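Local coordinates for uncharacterized protein (Staphylococcus saprophyticus subsp. saprophyticus ATCC 15305, PDB 3FOJ) that is of unknown function but folds as a rhodanese-like domain, a family whose active members typically carry sulfur as a persulfide on a cysteine, at residues G67-V72 with A83-G88. Sequence-based numbering, arbitrary orientation.
Sequences GRSAQV and AVNVEG
The hydroxyl of Ser69 joins helix 67-72 to the neighbouring strand: OG donates to OD1 of Asn85 at 2.5 Å, a very short hydrogen bond, and accepts one from a water 2.8 Å from OG. That water gives its other proton to the backbone O of Val86, also at 2.8 Å, so the serine reaches the strand twice, once directly and once through the solvent molecule. A chi1 of 51° sets Ser69 OG between its own N and carbonyl carbon, from where it meets OD1 of Asn85. Serine suits a buried place this close to the strand, being small and able both to donate and to accept a hydrogen bond.

Asn85 completes the link with both ends of its amide. Its CB points toward the helix, and CG, anti to the backbone N (chi1 -172°), carries the amide out to Ser69 and Ala70. OD1 also comes within 3.1 Å of the backbone N of Ala70, but at too poor an angle to bond. ND2 turns instead to the carbonyl of Gly66, the residue before Gly67, so that donor and acceptor are both used and the amide's flip is settled. The methyl of Ala70 lies 3.8 Å from ND2, small enough to let the amide in.

Helix 67-72 and strand 83-86 run antiparallel, their axes 7.6 Å apart, as the beta-alpha-beta unit of strand 58-62, helix 67-77 and strand 82-86 requires. Ser69 also packs on Cys63 and Ile61, while the Asn85 backbone hydrogen-bonds with Glu2 and with Ile4 of strand 3-4, outermost in this chain's parallel sheet.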
loop_
_atom_site.group_PDB
_atom_site.type_symbol
_atom_site.label_atom_id
_atom_site.label_comp_id
_atom_site.label_asym_id
_atom_site.label_seq_id
_atom_site.Cartn_x
_atom_site.Cartn_y
_atom_site.Cartn_z
ATOM N N GLY A 67 1.804 -3.274 10.395
ATOM C CA GLY A 67 0.789 -4.109 11.014
ATOM C C GLY A 67 -0.608 -3.833 10.482
ATOM O O GLY A 67 -1.318 -4.758 10.082
ATOM N N ARG A 68 -1.000 -2.562 10.474
ATOM C CA ARG A 68 -2.318 -2.160 9.989
ATOM C C ARG A 68 -2.511 -2.510 8.520
ATOM O O ARG A 68 -3.614 -2.866 8.099
ATOM C CB ARG A 68 -2.518 -0.656 10.182
ATOM C CG ARG A 68 -2.502 -0.213 11.632
ATOM C CD ARG A 68 -2.533 1.302 11.739
ATOM N NE ARG A 68 -2.418 1.751 13.124
ATOM C CZ ARG A 68 -2.215 3.014 13.487
ATOM N NH1 ARG A 68 -2.104 3.962 12.565
ATOM N NH2 ARG A 68 -2.122 3.330 14.771
ATOM N N SER A 69 -1.443 -2.401 7.736
ATOM C CA SER A 69 -1.527 -2.731 6.321
ATOM C C SER A 69 -1.802 -4.225 6.162
ATOM O O SER A 69 -2.537 -4.634 5.266
ATOM C CB SER A 69 -0.230 -2.346 5.606
ATOM O OG SER A 69 0.891 -2.874 6.285
ATOM N N ALA A 70 -1.222 -5.036 7.042
ATOM C CA ALA A 70 -1.433 -6.476 6.981
ATOM C C ALA A 70 -2.898 -6.790 7.266
ATOM O O ALA A 70 -3.468 -7.718 6.691
ATOM C CB ALA A 70 -0.538 -7.186 7.990
ATOM N N GLN A 71 -3.496 -6.012 8.166
ATOM C CA GLN A 71 -4.900 -6.183 8.523
ATOM C C GLN A 71 -5.745 -5.893 7.293
ATOM O O GLN A 71 -6.694 -6.619 6.986
ATOM C CB GLN A 71 -5.280 -5.223 9.653
ATOM C CG GLN A 71 -4.711 -5.611 11.008
ATOM C CD GLN A 71 -4.976 -4.565 12.069
ATOM O OE1 GLN A 71 -4.146 -3.688 12.316
ATOM N NE2 GLN A 71 -6.144 -4.641 12.696
ATOM N N VAL A 72 -5.390 -4.824 6.587
ATOM C CA VAL A 72 -6.101 -4.443 5.375
ATOM C C VAL A 72 -5.949 -5.517 4.296
ATOM O O VAL A 72 -6.898 -5.810 3.573
ATOM C CB VAL A 72 -5.590 -3.085 4.837
ATOM C CG1 VAL A 72 -6.152 -2.817 3.449
ATOM C CG2 VAL A 72 -6.002 -1.972 5.787
ATOM N N ALA A 83 -4.125 -8.805 -2.730
ATOM C CA ALA A 83 -3.322 -7.816 -2.019
ATOM C C ALA A 83 -2.059 -8.402 -1.398
ATOM O O ALA A 83 -2.024 -9.568 -1.013
ATOM C CB ALA A 83 -4.164 -7.148 -0.944
ATOM N N VAL A 84 -1.034 -7.563 -1.302
ATOM C CA VAL A 84 0.256 -7.945 -0.745
ATOM C C VAL A 84 0.684 -6.888 0.267
ATOM O O VAL A 84 0.604 -5.693 -0.007
ATOM C CB VAL A 84 1.324 -8.044 -1.852
ATOM C CG1 VAL A 84 2.651 -8.493 -1.259
ATOM C CG2 VAL A 84 0.858 -9.011 -2.936
ATOM N N ASN A 85 1.135 -7.331 1.435
ATOM C CA ASN A 85 1.561 -6.400 2.470
ATOM C C ASN A 85 3.003 -5.943 2.271
ATOM O O ASN A 85 3.857 -6.722 1.855
ATOM C CB ASN A 85 1.426 -7.056 3.848
ATOM C CG ASN A 85 1.663 -6.078 4.979
ATOM O OD1 ASN A 85 1.084 -4.998 4.998
ATOM N ND2 ASN A 85 2.510 -6.455 5.929
ATOM N N VAL A 86 3.269 -4.670 2.544
ATOM C CA VAL A 86 4.626 -4.153 2.441
ATOM C C VAL A 86 5.156 -4.128 3.874
ATOM O O VAL A 86 4.769 -3.279 4.681
ATOM C CB VAL A 86 4.662 -2.735 1.854
ATOM C CG1 VAL A 86 6.106 -2.257 1.768
ATOM C CG2 VAL A 86 4.024 -2.730 0.471
ATOM N N GLU A 87 6.029 -5.078 4.190
ATOM C CA GLU A 87 6.575 -5.197 5.536
ATOM C C GLU A 87 7.334 -3.967 6.023
ATOM O O GLU A 87 8.065 -3.329 5.266
ATOM C CB GLU A 87 7.495 -6.418 5.622
ATOM C CG GLU A 87 6.907 -7.683 5.008
ATOM C CD GLU A 87 7.688 -8.932 5.375
ATOM O OE1 GLU A 87 8.938 -8.882 5.363
ATOM O OE2 GLU A 87 7.050 -9.966 5.665
ATOM N N GLY A 88 7.143 -3.633 7.296
ATOM C CA GLY A 88 7.844 -2.499 7.875
ATOM C C GLY A 88 7.196 -1.137 7.714
ATOM O O GLY A 88 7.498 -0.217 8.472
HETATM O O HOH W 1 3.027 -1.257 5.610
#